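Local coordinates for protein VlsE1 (Borreliella burgdorferi, PDB 1L8W) that is a variable surface lipoprotein antigen of the Lyme disease spirochaete, whose antigenic switching probably helps it evade the host immune response, at residues L121-T127 / E165-A170; A160-K164 / I227-D232; A182-K188 / D264-D270; V218-L224 / K311-I316; P247-G253 / A274-R279. All blocks are in the same frame, centred on the assembly; numbering follows the deposited sequence.

Contact 1. Residues L121-T127 / E165-A170; sequences LVKAVKT and EIVEAA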
# COMPACT_ATOMS: atom_id res chain seq x y z
N LEU A 121 -3.06 -10.24 -14.54
CA LEU A 121 -2.43 -9.05 -14.00
C LEU A 121 -3.30 -7.82 -14.29
O LEU A 121 -3.58 -7.02 -13.39
CB LEU A 121 -1.03 -8.87 -14.60
CG LEU A 121 0.04 -9.92 -14.25
CD1 LEU A 121 1.27 -9.73 -15.13
CD2 LEU A 121 0.41 -9.81 -12.79
N VAL A 122 -3.74 -7.67 -15.53
CA VAL A 122 -4.57 -6.52 -15.90
C VAL A 122 -5.83 -6.48 -15.05
O VAL A 122 -6.19 -5.42 -14.51
CB VAL A 122 -4.95 -6.56 -17.39
CG1 VAL A 122 -5.89 -5.41 -17.72
CG2 VAL A 122 -3.68 -6.48 -18.24
N LYS A 123 -6.51 -7.61 -14.92
CA LYS A 123 -7.72 -7.69 -14.11
C LYS A 123 -7.41 -7.36 -12.65
O LYS A 123 -8.20 -6.71 -11.97
CB LYS A 123 -8.33 -9.09 -14.20
CG LYS A 123 -9.29 -9.30 -15.38
CD LYS A 123 -8.60 -9.16 -16.75
CE LYS A 123 -9.62 -9.25 -17.89
NZ LYS A 123 -8.99 -9.19 -19.24
N ALA A 124 -6.25 -7.81 -12.18
CA ALA A 124 -5.83 -7.57 -10.81
C ALA A 124 -5.51 -6.09 -10.56
O ALA A 124 -5.94 -5.52 -9.55
CB ALA A 124 -4.61 -8.43 -10.46
N VAL A 125 -4.77 -5.46 -11.47
CA VAL A 125 -4.44 -4.05 -11.28
C VAL A 125 -5.69 -3.19 -11.41
O VAL A 125 -5.82 -2.18 -10.72
CB VAL A 125 -3.36 -3.52 -12.28
CG1 VAL A 125 -2.16 -4.49 -12.33
CG2 VAL A 125 -3.96 -3.30 -13.65
N LYS A 126 -6.63 -3.60 -12.26
CA LYS A 126 -7.86 -2.83 -12.44
C LYS A 126 -8.72 -2.87 -11.18
O LYS A 126 -9.49 -1.93 -10.89
CB LYS A 126 -8.65 -3.33 -13.65
CG LYS A 126 -8.00 -2.97 -15.00
CD LYS A 126 -8.88 -3.40 -16.16
CE LYS A 126 -8.27 -3.05 -17.52
NZ LYS A 126 -8.03 -1.60 -17.69
N THR A 127 -8.60 -3.95 -10.42
CA THR A 127 -9.33 -4.05 -9.16
C THR A 127 -8.70 -2.96 -8.27
O THR A 127 -9.41 -2.15 -7.67
CB THR A 127 -9.15 -5.43 -8.49
OG1 THR A 127 -9.65 -6.46 -9.35
CG2 THR A 127 -9.92 -5.48 -7.18
N GLU A 165 -4.45 -9.89 -5.47
CA GLU A 165 -4.66 -10.49 -6.79
C GLU A 165 -3.43 -10.31 -7.68
O GLU A 165 -3.04 -11.21 -8.42
CB GLU A 165 -5.89 -9.87 -7.46
CG GLU A 165 -7.21 -10.57 -7.11
CD GLU A 165 -8.44 -9.68 -7.31
OE1 GLU A 165 -8.47 -8.89 -8.27
OE2 GLU A 165 -9.39 -9.80 -6.51
N ILE A 166 -2.81 -9.14 -7.60
CA ILE A 166 -1.63 -8.87 -8.40
C ILE A 166 -0.51 -9.83 -8.02
O ILE A 166 0.08 -10.49 -8.88
CB ILE A 166 -1.14 -7.43 -8.20
CG1 ILE A 166 -2.07 -6.45 -8.92
CG2 ILE A 166 0.29 -7.31 -8.70
CD1 ILE A 166 -1.73 -4.98 -8.67
N VAL A 167 -0.25 -9.91 -6.72
CA VAL A 167 0.80 -10.77 -6.19
C VAL A 167 0.57 -12.25 -6.49
O VAL A 167 1.52 -12.97 -6.79
CB VAL A 167 0.94 -10.57 -4.65
CG1 VAL A 167 2.06 -11.47 -4.11
CG2 VAL A 167 1.24 -9.09 -4.35
N GLU A 168 -0.68 -12.70 -6.42
CA GLU A 168 -0.97 -14.11 -6.71
C GLU A 168 -0.83 -14.38 -8.21
O GLU A 168 -0.26 -15.40 -8.61
CB GLU A 168 -2.39 -14.47 -6.24
CG GLU A 168 -2.66 -14.11 -4.79
CD GLU A 168 -3.89 -14.79 -4.21
OE1 GLU A 168 -4.94 -14.84 -4.90
OE2 GLU A 168 -3.82 -15.26 -3.05
N ALA A 169 -1.34 -13.47 -9.03
CA ALA A 169 -1.26 -13.62 -10.48
C ALA A 169 0.19 -13.85 -10.90
O ALA A 169 0.46 -14.59 -11.85
CB ALA A 169 -1.81 -12.38 -11.17
N ALA A 170 1.11 -13.21 -10.19
CA ALA A 170 2.54 -13.33 -10.48
C ALA A 170 3.23 -14.30 -9.54
O ALA A 170 4.41 -14.60 -9.72
CB ALA A 170 3.20 -11.96 -10.38
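Leu121 starts the contact by reaching Ala169 and Ala170 with one methyl branch. Its CD2 lies 3.8 Å from Ala169 CB and also sits near the carbonyl O of Ile166. Leu121 also touches Leu73 of helix 59-80. One turn on, Ala124 points toward the partner helix. Its CB is 3.5 Å from the backbone N of Ile166 and 3.6 Å from CB of Glu165. With only a methyl here, the two backbones come close: CA of Ala124 and CA of Ile166 are 5.0 Å apart. The segments belong to helices 106-131 and 153-170, an antiparallel pair in this mainly helical lipoprotein fold. Their axes run 8.4 Å apart at 166°. Val125 comes next and crosses Ile166 at about a right angle. The CG1 of Val125 sits beside its backbone N (chi1 -49°) and meets CD1 of Ile166 at 3.7 Å. Ile166 also rests on Ile320 of helix 294-333. Thr127 ends the walk at the more open side. Its OG1 lies 2.9 Å from OE1 of Glu165 and 3.0 Å from O of Lys123, so the single hydroxyl faces two acceptors. The extended chain of Glu165 brings its carboxylate there across the Thr127 side chain.

Contact 2. Residues A160-K164 / I227-D232; sequences AKGIK and IVTAAD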
# COMPACT_ATOMS: atom_id res chain seq x y z
N ALA A 160 -6.33 -3.41 -1.15
CA ALA A 160 -5.64 -4.59 -0.62
C ALA A 160 -5.92 -5.83 -1.48
O ALA A 160 -4.99 -6.56 -1.86
CB ALA A 160 -6.09 -4.84 0.82
N LYS A 161 -7.19 -6.06 -1.80
CA LYS A 161 -7.56 -7.21 -2.59
C LYS A 161 -6.92 -7.13 -3.96
O LYS A 161 -6.48 -8.15 -4.51
CB LYS A 161 -9.09 -7.29 -2.73
CG LYS A 161 -9.56 -8.44 -3.60
CD LYS A 161 -11.07 -8.52 -3.63
CE LYS A 161 -11.55 -9.67 -4.50
NZ LYS A 161 -13.04 -9.76 -4.50
N GLY A 162 -6.85 -5.93 -4.51
CA GLY A 162 -6.24 -5.76 -5.82
C GLY A 162 -4.79 -6.19 -5.72
O GLY A 162 -4.30 -6.95 -6.55
N ILE A 163 -4.11 -5.71 -4.68
CA ILE A 163 -2.71 -6.04 -4.46
C ILE A 163 -2.53 -7.55 -4.25
O ILE A 163 -1.59 -8.13 -4.77
CB ILE A 163 -2.16 -5.28 -3.24
CG1 ILE A 163 -2.10 -3.79 -3.57
CG2 ILE A 163 -0.78 -5.81 -2.86
CD1 ILE A 163 -1.46 -2.94 -2.51
N LYS A 164 -3.44 -8.17 -3.51
CA LYS A 164 -3.35 -9.62 -3.31
C LYS A 164 -3.49 -10.33 -4.66
O LYS A 164 -2.73 -11.26 -4.95
CB LYS A 164 -4.45 -10.11 -2.36
CG LYS A 164 -4.43 -11.64 -2.16
CD LYS A 164 -5.30 -12.08 -1.00
CE LYS A 164 -6.76 -12.22 -1.39
NZ LYS A 164 -7.02 -13.44 -2.21
N ILE A 227 0.41 -6.66 3.34
CA ILE A 227 -0.89 -6.27 2.79
C ILE A 227 -1.58 -7.49 2.17
O ILE A 227 -2.78 -7.67 2.29
CB ILE A 227 -0.75 -5.15 1.73
CG1 ILE A 227 -0.26 -3.86 2.40
CG2 ILE A 227 -2.10 -4.92 1.04
CD1 ILE A 227 0.11 -2.73 1.42
N VAL A 228 -0.79 -8.33 1.50
CA VAL A 228 -1.33 -9.53 0.89
C VAL A 228 -1.98 -10.44 1.95
O VAL A 228 -3.09 -10.94 1.75
CB VAL A 228 -0.21 -10.31 0.18
CG1 VAL A 228 -0.75 -11.60 -0.39
CG2 VAL A 228 0.39 -9.45 -0.93
N THR A 229 -1.29 -10.63 3.07
CA THR A 229 -1.79 -11.47 4.16
C THR A 229 -3.04 -10.84 4.76
O THR A 229 -4.02 -11.52 5.05
CB THR A 229 -0.73 -11.61 5.29
OG1 THR A 229 0.47 -12.16 4.75
CG2 THR A 229 -1.23 -12.51 6.41
N ALA A 230 -2.98 -9.53 4.96
CA ALA A 230 -4.10 -8.80 5.52
C ALA A 230 -5.37 -9.01 4.71
O ALA A 230 -6.44 -9.21 5.27
CB ALA A 230 -3.76 -7.33 5.60
N ALA A 231 -5.25 -8.96 3.39
CA ALA A 231 -6.40 -9.13 2.50
C ALA A 231 -7.10 -10.46 2.72
O ALA A 231 -8.27 -10.62 2.35
CB ALA A 231 -5.95 -9.01 1.04
N ASP A 232 -6.39 -11.41 3.31
CA ASP A 232 -6.96 -12.73 3.57
C ASP A 232 -7.58 -12.86 4.96
O ASP A 232 -8.23 -13.86 5.26
CB ASP A 232 -5.89 -13.80 3.36
CG ASP A 232 -5.59 -14.04 1.89
OD1 ASP A 232 -6.47 -14.61 1.20
OD2 ASP A 232 -4.50 -13.66 1.41
O HOH W 1 -9.01 -14.08 -0.28
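Lys164 and Asp232 meet along the lysine's aliphatic chain as well as at its charged end. Of the residues here, Lys164 has the largest surface buried by the contact. Its CG stands anti to the backbone N (chi1 178°), which sends the chain across the partner segment. CB and CD of Lys164 rest on the methyl of Ala231, with CD 3.7 Å from Ala231 CB. CG meets Val228 CG1 where the two side chains cross at about a right angle. The chain then bends at chi3 and chi4 and passes across the Asp232 carboxylate. Its NZ ends 3.6 Å from Asp232 OD1, a long salt bridge. A water closes the gap: it accepts from Lys164 NZ at 2.8 Å and donates to Asp232 OD1 at 3.0 Å. Glu168, one turn further along, is a second but weak ionic neighbour of Lys164.

The contact joins helix 153-170 to segment 227-232 of helix 220-230, within the helical bundle. Ala231 and Ile227 fill its apolar side. Ala231 points toward helix 153-170, and its CB also comes within 4.2 Å of Ala160 CB. Ile227 uses its CG2 branch, which lies 3.9 Å from CA of Ala160 and 4.1 Å from CD1 of Ile163. The Ile163 and Ile227 side chains cross obliquely. On the buried side, Ile248 of helix 247-252 covers Ala160.

Contact 3. Residues A182-K188 / D264-D270; sequences AKGENNK and DEMKKDD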
# COMPACT_ATOMS: atom_id res chain seq x y z
N ALA A 182 11.06 -9.78 12.68
CA ALA A 182 9.97 -8.86 12.38
C ALA A 182 9.35 -8.28 13.66
O ALA A 182 8.37 -7.53 13.59
CB ALA A 182 8.89 -9.57 11.57
N LYS A 183 9.93 -8.63 14.81
CA LYS A 183 9.42 -8.15 16.09
C LYS A 183 10.14 -6.92 16.63
O LYS A 183 11.30 -6.65 16.30
CB LYS A 183 9.46 -9.27 17.13
CG LYS A 183 8.19 -10.11 17.16
CD LYS A 183 7.01 -9.28 17.66
CE LYS A 183 5.72 -10.09 17.68
NZ LYS A 183 4.58 -9.34 18.28
N GLY A 184 9.42 -6.18 17.47
CA GLY A 184 9.96 -4.97 18.05
C GLY A 184 8.85 -3.94 18.04
O GLY A 184 8.61 -3.30 17.02
N GLU A 185 8.17 -3.79 19.17
CA GLU A 185 7.05 -2.86 19.29
C GLU A 185 7.51 -1.42 19.48
O GLU A 185 6.76 -0.58 19.97
CB GLU A 185 6.17 -3.28 20.47
CG GLU A 185 6.84 -3.11 21.83
CD GLU A 185 6.07 -3.77 22.97
OE1 GLU A 185 4.92 -3.36 23.24
OE2 GLU A 185 6.63 -4.70 23.59
N ASN A 186 8.75 -1.13 19.08
CA ASN A 186 9.30 0.22 19.22
C ASN A 186 8.44 1.31 18.59
O ASN A 186 8.41 2.44 19.08
CB ASN A 186 10.71 0.28 18.61
CG ASN A 186 11.68 -0.68 19.27
OD1 ASN A 186 11.91 -0.61 20.48
ND2 ASN A 186 12.26 -1.58 18.48
N ASN A 187 7.74 1.00 17.51
CA ASN A 187 6.94 2.01 16.83
C ASN A 187 5.43 1.92 16.99
O ASN A 187 4.68 2.60 16.29
CB ASN A 187 7.32 2.06 15.35
CG ASN A 187 8.79 2.42 15.14
OD1 ASN A 187 9.23 3.51 15.52
ND2 ASN A 187 9.55 1.51 14.54
N LYS A 188 4.97 1.10 17.93
CA LYS A 188 3.54 0.94 18.17
C LYS A 188 2.86 2.29 18.37
O LYS A 188 1.66 2.42 18.15
CB LYS A 188 3.31 0.04 19.39
CG LYS A 188 4.03 0.46 20.67
CD LYS A 188 3.78 -0.56 21.78
CE LYS A 188 4.69 -0.36 23.00
NZ LYS A 188 4.33 0.84 23.83
N ASP A 264 -0.86 -7.59 19.59
CA ASP A 264 0.44 -8.13 19.22
C ASP A 264 0.56 -8.33 17.72
O ASP A 264 1.65 -8.28 17.17
CB ASP A 264 0.69 -9.47 19.94
CG ASP A 264 0.96 -9.29 21.43
OD1 ASP A 264 1.92 -8.58 21.79
OD2 ASP A 264 0.20 -9.87 22.24
N GLU A 265 -0.58 -8.57 17.06
CA GLU A 265 -0.58 -8.77 15.61
C GLU A 265 -0.09 -7.52 14.90
O GLU A 265 0.50 -7.60 13.83
CB GLU A 265 -1.98 -9.14 15.12
CG GLU A 265 -2.43 -10.53 15.55
CD GLU A 265 -3.15 -10.54 16.88
OE1 GLU A 265 -2.82 -9.69 17.73
OE2 GLU A 265 -4.03 -11.41 17.07
N MSE A 266 -0.35 -6.36 15.49
CA MSE A 266 0.11 -5.09 14.94
C MSE A 266 1.44 -4.82 15.66
O MSE A 266 2.23 -5.75 15.86
CB MSE A 266 -0.90 -3.97 15.19
CG MSE A 266 -2.14 -3.99 14.27
SE MSE A 266 -1.81 -3.72 12.34
CE MSE A 266 -1.48 -5.56 11.88
N LYS A 267 1.69 -3.58 16.07
CA LYS A 267 2.94 -3.25 16.78
C LYS A 267 4.21 -3.52 15.96
O LYS A 267 5.17 -2.75 16.04
CB LYS A 267 3.02 -4.02 18.10
CG LYS A 267 2.08 -3.51 19.18
CD LYS A 267 2.35 -4.19 20.52
CE LYS A 267 1.55 -3.52 21.64
NZ LYS A 267 1.76 -4.16 22.97
N LYS A 268 4.22 -4.60 15.20
CA LYS A 268 5.36 -4.93 14.36
C LYS A 268 5.50 -3.93 13.22
O LYS A 268 4.50 -3.42 12.70
CB LYS A 268 5.21 -6.35 13.81
CG LYS A 268 5.49 -7.42 14.83
CD LYS A 268 5.21 -8.80 14.28
CE LYS A 268 3.74 -9.15 14.41
NZ LYS A 268 2.86 -8.15 13.74
N ASP A 269 6.74 -3.66 12.82
CA ASP A 269 7.05 -2.69 11.78
C ASP A 269 6.47 -2.91 10.39
O ASP A 269 6.12 -1.94 9.72
CB ASP A 269 8.57 -2.55 11.66
CG ASP A 269 9.20 -1.96 12.91
OD1 ASP A 269 8.70 -0.92 13.39
OD2 ASP A 269 10.20 -2.53 13.40
N ASP A 270 6.38 -4.15 9.93
CA ASP A 270 5.84 -4.38 8.61
C ASP A 270 4.31 -4.21 8.57
O ASP A 270 3.75 -3.82 7.54
CB ASP A 270 6.28 -5.75 8.07
CG ASP A 270 5.92 -6.88 9.00
OD1 ASP A 270 5.57 -6.61 10.17
OD2 ASP A 270 6.00 -8.05 8.55
O HOH W 2 8.93 -4.53 14.75
O HOH W 3 4.57 -7.60 20.83
O HOH W 4 7.30 -1.17 15.95
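Glu185 and Lys267 are brought side by side by their first torsions. In Glu185, CG lies between the backbone N and the carbonyl carbon (chi1 68°), with the rest of the chain extended. In Lys267, CG sits beside the backbone N and the chain runs straight, pointing the same way. The ends meet in a salt bridge, NZ of Lys267 to OE1 of Glu185 at 3.3 Å, weak as a hydrogen bond. Lys188 also lies alongside Lys267, CD of Lys188 3.7 Å from CE of Lys267. The amine of Lys188 pairs with Glu260.

This is a surface contact between the long loop after helix 153-170 and the start of helix 269-281. Lys268 holds its N-cap position. The N-H of Asp269 donates a hydrogen bond to a water, 3.0 Å from Asp269 N, that lies close to the carbonyls of Ala182 and Gly184. A second water accepts from Asn187 N and lies 2.7 Å from both Gly184 O and Lys267 O. ND2 of Asn187 donates to OD1 of Asp269 at 2.8 Å, nearly straight at 167°. It arrives on the syn side, 25° out of the carboxylate plane. The chain of Lys183 crosses that of Lys268 at a slant, CE of Lys183 3.7 Å from CD of Lys268. Lys183 NZ makes a weak hydrogen bond to Asp264 O and reaches Asp264 OD1 through a water.

Contact 4. Residues V218-L224 / K311-I316; sequences VSGEQIL and KVLGAI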
# COMPACT_ATOMS: atom_id res chain seq x y z
N VAL A 218 11.55 -1.45 7.22
CA VAL A 218 11.10 -2.55 6.38
C VAL A 218 11.24 -2.24 4.89
O VAL A 218 11.22 -1.07 4.49
CB VAL A 218 9.63 -2.91 6.69
CG1 VAL A 218 9.49 -3.34 8.14
CG2 VAL A 218 8.73 -1.71 6.40
N SER A 219 11.39 -3.27 4.07
CA SER A 219 11.53 -3.06 2.64
C SER A 219 10.14 -3.02 2.00
O SER A 219 9.13 -3.22 2.67
CB SER A 219 12.39 -4.19 2.03
OG SER A 219 11.71 -5.44 2.00
N GLY A 220 10.09 -2.75 0.70
CA GLY A 220 8.81 -2.70 0.01
C GLY A 220 8.17 -4.07 -0.04
O GLY A 220 6.96 -4.19 0.14
N GLU A 221 8.98 -5.09 -0.30
CA GLU A 221 8.49 -6.46 -0.37
C GLU A 221 7.76 -6.83 0.92
O GLU A 221 6.64 -7.36 0.88
CB GLU A 221 9.65 -7.44 -0.58
CG GLU A 221 10.40 -7.28 -1.88
CD GLU A 221 11.06 -5.92 -2.01
OE1 GLU A 221 11.73 -5.49 -1.05
OE2 GLU A 221 10.92 -5.28 -3.08
N GLN A 222 8.39 -6.55 2.06
CA GLN A 222 7.80 -6.87 3.36
C GLN A 222 6.46 -6.17 3.57
O GLN A 222 5.52 -6.78 4.09
CB GLN A 222 8.76 -6.50 4.49
CG GLN A 222 9.97 -7.41 4.59
CD GLN A 222 10.92 -6.98 5.69
OE1 GLN A 222 11.70 -6.05 5.53
NE2 GLN A 222 10.84 -7.66 6.84
N ILE A 223 6.37 -4.90 3.19
CA ILE A 223 5.12 -4.16 3.33
C ILE A 223 4.08 -4.75 2.38
O ILE A 223 2.90 -4.84 2.72
CB ILE A 223 5.32 -2.66 3.01
CG1 ILE A 223 6.37 -2.06 3.95
CG2 ILE A 223 4.02 -1.92 3.19
CD1 ILE A 223 6.87 -0.68 3.54
N LEU A 224 4.53 -5.17 1.20
CA LEU A 224 3.66 -5.77 0.20
C LEU A 224 3.07 -7.06 0.76
O LEU A 224 1.86 -7.29 0.70
CB LEU A 224 4.45 -6.09 -1.07
CG LEU A 224 3.87 -5.71 -2.44
CD1 LEU A 224 4.56 -6.53 -3.52
CD2 LEU A 224 2.37 -5.96 -2.48
N LYS A 311 7.35 2.64 -1.55
CA LYS A 311 7.97 1.33 -1.36
C LYS A 311 7.05 0.20 -1.86
O LYS A 311 7.50 -0.73 -2.53
CB LYS A 311 8.32 1.08 0.12
CG LYS A 311 9.56 1.79 0.62
CD LYS A 311 9.97 1.30 2.02
CE LYS A 311 11.33 1.89 2.42
NZ LYS A 311 11.81 1.37 3.73
N VAL A 312 5.77 0.28 -1.52
CA VAL A 312 4.82 -0.75 -1.95
C VAL A 312 4.63 -0.79 -3.48
O VAL A 312 4.69 -1.87 -4.09
CB VAL A 312 3.46 -0.57 -1.24
CG1 VAL A 312 3.11 0.88 -1.20
CG2 VAL A 312 2.38 -1.33 -1.98
N LEU A 313 4.43 0.36 -4.10
CA LEU A 313 4.24 0.43 -5.55
C LEU A 313 5.49 0.05 -6.33
O LEU A 313 5.42 -0.53 -7.41
CB LEU A 313 3.80 1.84 -5.97
CG LEU A 313 2.47 2.35 -5.42
CD1 LEU A 313 2.16 3.70 -6.06
CD2 LEU A 313 1.39 1.35 -5.75
N GLY A 314 6.65 0.40 -5.78
CA GLY A 314 7.89 0.04 -6.43
C GLY A 314 8.06 -1.47 -6.41
O GLY A 314 8.53 -2.06 -7.38
N ALA A 315 7.67 -2.10 -5.31
CA ALA A 315 7.79 -3.55 -5.21
C ALA A 315 6.81 -4.24 -6.19
O ALA A 315 7.12 -5.28 -6.77
CB ALA A 315 7.54 -4.01 -3.76
N ILE A 316 5.63 -3.64 -6.35
CA ILE A 316 4.64 -4.19 -7.26
C ILE A 316 5.23 -4.11 -8.67
O ILE A 316 5.12 -5.05 -9.45
CB ILE A 316 3.30 -3.40 -7.19
CG1 ILE A 316 2.59 -3.68 -5.86
CG2 ILE A 316 2.40 -3.77 -8.36
CD1 ILE A 316 1.30 -2.91 -5.68
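The carboxylate of Glu221 meets Ala315 through one oxygen: OE2 is 3.7 Å from CB of Ala315. The other oxygen, OE1, takes a hydrogen bond from OG of Ser219 at 3.1 Å. That hydroxyl comes from the anti side, 23° out of the carboxylate plane. Ser219 is the N-cap residue of helix 220-230. The flat amide of Gln222 also turns back to this helix start, where its OE1 accepts from N of Ser219. The N-terminal end of this helix packs across the long helix 294-333. The local axes cross almost at right angles (-94°) and pass 7.9 Å apart.

Gly220 makes the close crossing possible. With no side chain, it faces Lys311 O and Ala315 CB directly. Its CA lies 3.5 Å from O of Lys311 in a bent CA-H...O contact. Ala315 CB packs against the carbonyl carbon of Gly220 and against Leu224 CD1, 3.9 Å away. CD2 of Leu224 meets CG1 of Ile316 at 4.1 Å, the two side chains crossing at about a right angle. Leu224 and Ile316 both also touch Ile163 of helix 153-170, so this side is deep in the bundle.

Lys311 stretches along the first residues of the opposite segment. Its chain is extended beyond CG, which carries NZ out to Val218 O. Its CD passes 4.0 Å from CD1 of Ile223, whose chain it crosses. Val215 O also accepts from the Lys311 amine. The bond within the contact is short: Lys311 NZ to Val218 O is 2.6 Å, almost in line with the carbonyl bond.

Contact 5. Residues P247-G253 / A274-R279; sequences PIAAAIG and AAIALR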
# COMPACT_ATOMS: atom_id res chain seq x y z
N PRO A 247 -3.37 -4.94 9.31
CA PRO A 247 -3.24 -3.59 8.74
C PRO A 247 -4.49 -3.00 8.04
O PRO A 247 -4.66 -1.77 8.02
CB PRO A 247 -2.02 -3.71 7.82
CG PRO A 247 -1.93 -5.16 7.50
CD PRO A 247 -2.34 -5.85 8.77
N ILE A 248 -5.35 -3.86 7.49
CA ILE A 248 -6.58 -3.39 6.84
C ILE A 248 -7.54 -2.80 7.88
O ILE A 248 -8.09 -1.72 7.69
CB ILE A 248 -7.28 -4.54 6.06
CG1 ILE A 248 -6.42 -4.93 4.84
CG2 ILE A 248 -8.68 -4.12 5.61
CD1 ILE A 248 -7.01 -6.06 4.02
N ALA A 249 -7.72 -3.51 8.99
CA ALA A 249 -8.60 -3.04 10.05
C ALA A 249 -8.06 -1.76 10.70
O ALA A 249 -8.83 -0.89 11.13
CB ALA A 249 -8.75 -4.12 11.11
N ALA A 250 -6.73 -1.66 10.76
CA ALA A 250 -6.09 -0.50 11.36
C ALA A 250 -6.18 0.71 10.44
O ALA A 250 -6.42 1.82 10.91
CB ALA A 250 -4.61 -0.81 11.69
N ALA A 251 -5.98 0.49 9.14
CA ALA A 251 -6.05 1.57 8.15
C ALA A 251 -7.44 2.21 8.05
O ALA A 251 -7.55 3.43 7.99
CB ALA A 251 -5.60 1.04 6.78
N ILE A 252 -8.50 1.40 8.02
CA ILE A 252 -9.84 1.97 7.95
C ILE A 252 -10.09 2.76 9.23
O ILE A 252 -10.56 3.91 9.18
CB ILE A 252 -10.92 0.88 7.79
CG1 ILE A 252 -10.78 0.22 6.42
CG2 ILE A 252 -12.32 1.49 7.97
CD1 ILE A 252 -11.67 -0.98 6.19
N GLY A 253 -9.79 2.17 10.38
CA GLY A 253 -9.98 2.88 11.64
C GLY A 253 -11.37 2.86 12.26
O GLY A 253 -12.32 2.27 11.72
N ALA A 274 2.35 -1.19 6.74
CA ALA A 274 1.26 -1.59 5.85
C ALA A 274 -0.01 -0.79 6.14
O ALA A 274 -0.71 -0.38 5.21
CB ALA A 274 0.97 -3.08 6.00
N ALA A 275 -0.30 -0.58 7.42
CA ALA A 275 -1.49 0.18 7.82
C ALA A 275 -1.34 1.59 7.29
O ALA A 275 -2.29 2.22 6.83
CB ALA A 275 -1.61 0.22 9.35
N ILE A 276 -0.10 2.07 7.36
CA ILE A 276 0.26 3.39 6.91
C ILE A 276 0.13 3.53 5.40
O ILE A 276 -0.51 4.47 4.93
CB ILE A 276 1.72 3.72 7.36
CG1 ILE A 276 1.74 3.94 8.88
CG2 ILE A 276 2.24 4.93 6.62
CD1 ILE A 276 3.09 4.32 9.47
N ALA A 277 0.70 2.60 4.64
CA ALA A 277 0.63 2.69 3.18
C ALA A 277 -0.80 2.56 2.67
O ALA A 277 -1.19 3.27 1.73
CB ALA A 277 1.51 1.62 2.54
N LEU A 278 -1.59 1.68 3.27
CA LEU A 278 -2.98 1.49 2.87
C LEU A 278 -3.80 2.75 3.15
O LEU A 278 -4.61 3.16 2.32
CB LEU A 278 -3.60 0.31 3.60
CG LEU A 278 -3.38 -1.08 3.00
CD1 LEU A 278 -3.76 -2.14 4.02
CD2 LEU A 278 -4.20 -1.23 1.72
N ARG A 279 -3.58 3.35 4.32
CA ARG A 279 -4.30 4.54 4.71
C ARG A 279 -3.96 5.70 3.78
O ARG A 279 -4.85 6.43 3.33
CB ARG A 279 -3.95 4.91 6.15
CG ARG A 279 -4.61 6.17 6.66
CD ARG A 279 -5.68 5.82 7.64
NE ARG A 279 -5.85 6.85 8.64
CZ ARG A 279 -6.79 6.84 9.58
NH1 ARG A 279 -7.66 5.83 9.64
NH2 ARG A 279 -6.84 7.81 10.47
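Helix 247-252, a short helix followed by Gly253, packs on helix 269-281 in the buried part of the helical fold. The axes cross at -51° and come within 8.1 Å. Small side chains allow this. Pro247, in the first turn, sets its ring against Ala274, with CB of Pro247 3.6 Å from CB of Ala274. The same Pro247 CB lies close to the backbone N of Ala275. Ala250 CB meets Ala275 CB at 3.9 Å. Ala251 uses its methyl twice: CB is 3.5 Å from O of Ala275 and 3.8 Å from CB of Leu278. The CD1 branch of Leu278 goes on to CG1 of Ile248, 3.9 Å away. Ile248 and Pro247 also touch Ala230 of helix 220-230, which joins this pair to the bundle.

Gly253 leaves the helix with positive phi. The last-turn carbonyls there face the Arg279 guanidinium. CG of Arg279 is anti to the backbone N (chi1 178°), and a bend at chi2 brings the guanidinium edge to these oxygens. Its NH2 has a weak bond to Lys286 O. Arg279 NH1 donates almost straight to Ala251 O at 2.9 Å. The oxygen lies in the guanidinium plane, whereas NH1 stands 37° above the carbonyl plane.

The five contacts tie one chain into a helical bundle. Contacts 1 and 2 share helix 153-170, with centres 11 Å apart. Contacts 2 and 4 share helix 220-230, and contacts 3 and 5 share helix 269-281. Contacts 1 and 3 lie on opposite sides of the chain's centre, about 28 Å apart between centres. Contact 3 is at the surface; contacts 4 and 5 are buried. Contact 1 closes along the chain before 3, 4 and 5 open, whereas 2 interleaves with 1, 3 and 4. Ile163 of contact 2 packs on Leu224 of contact 4, and Ala230 on Pro247 of contact 5. Segments far apart in sequence are thus brought together in one compact helical fold.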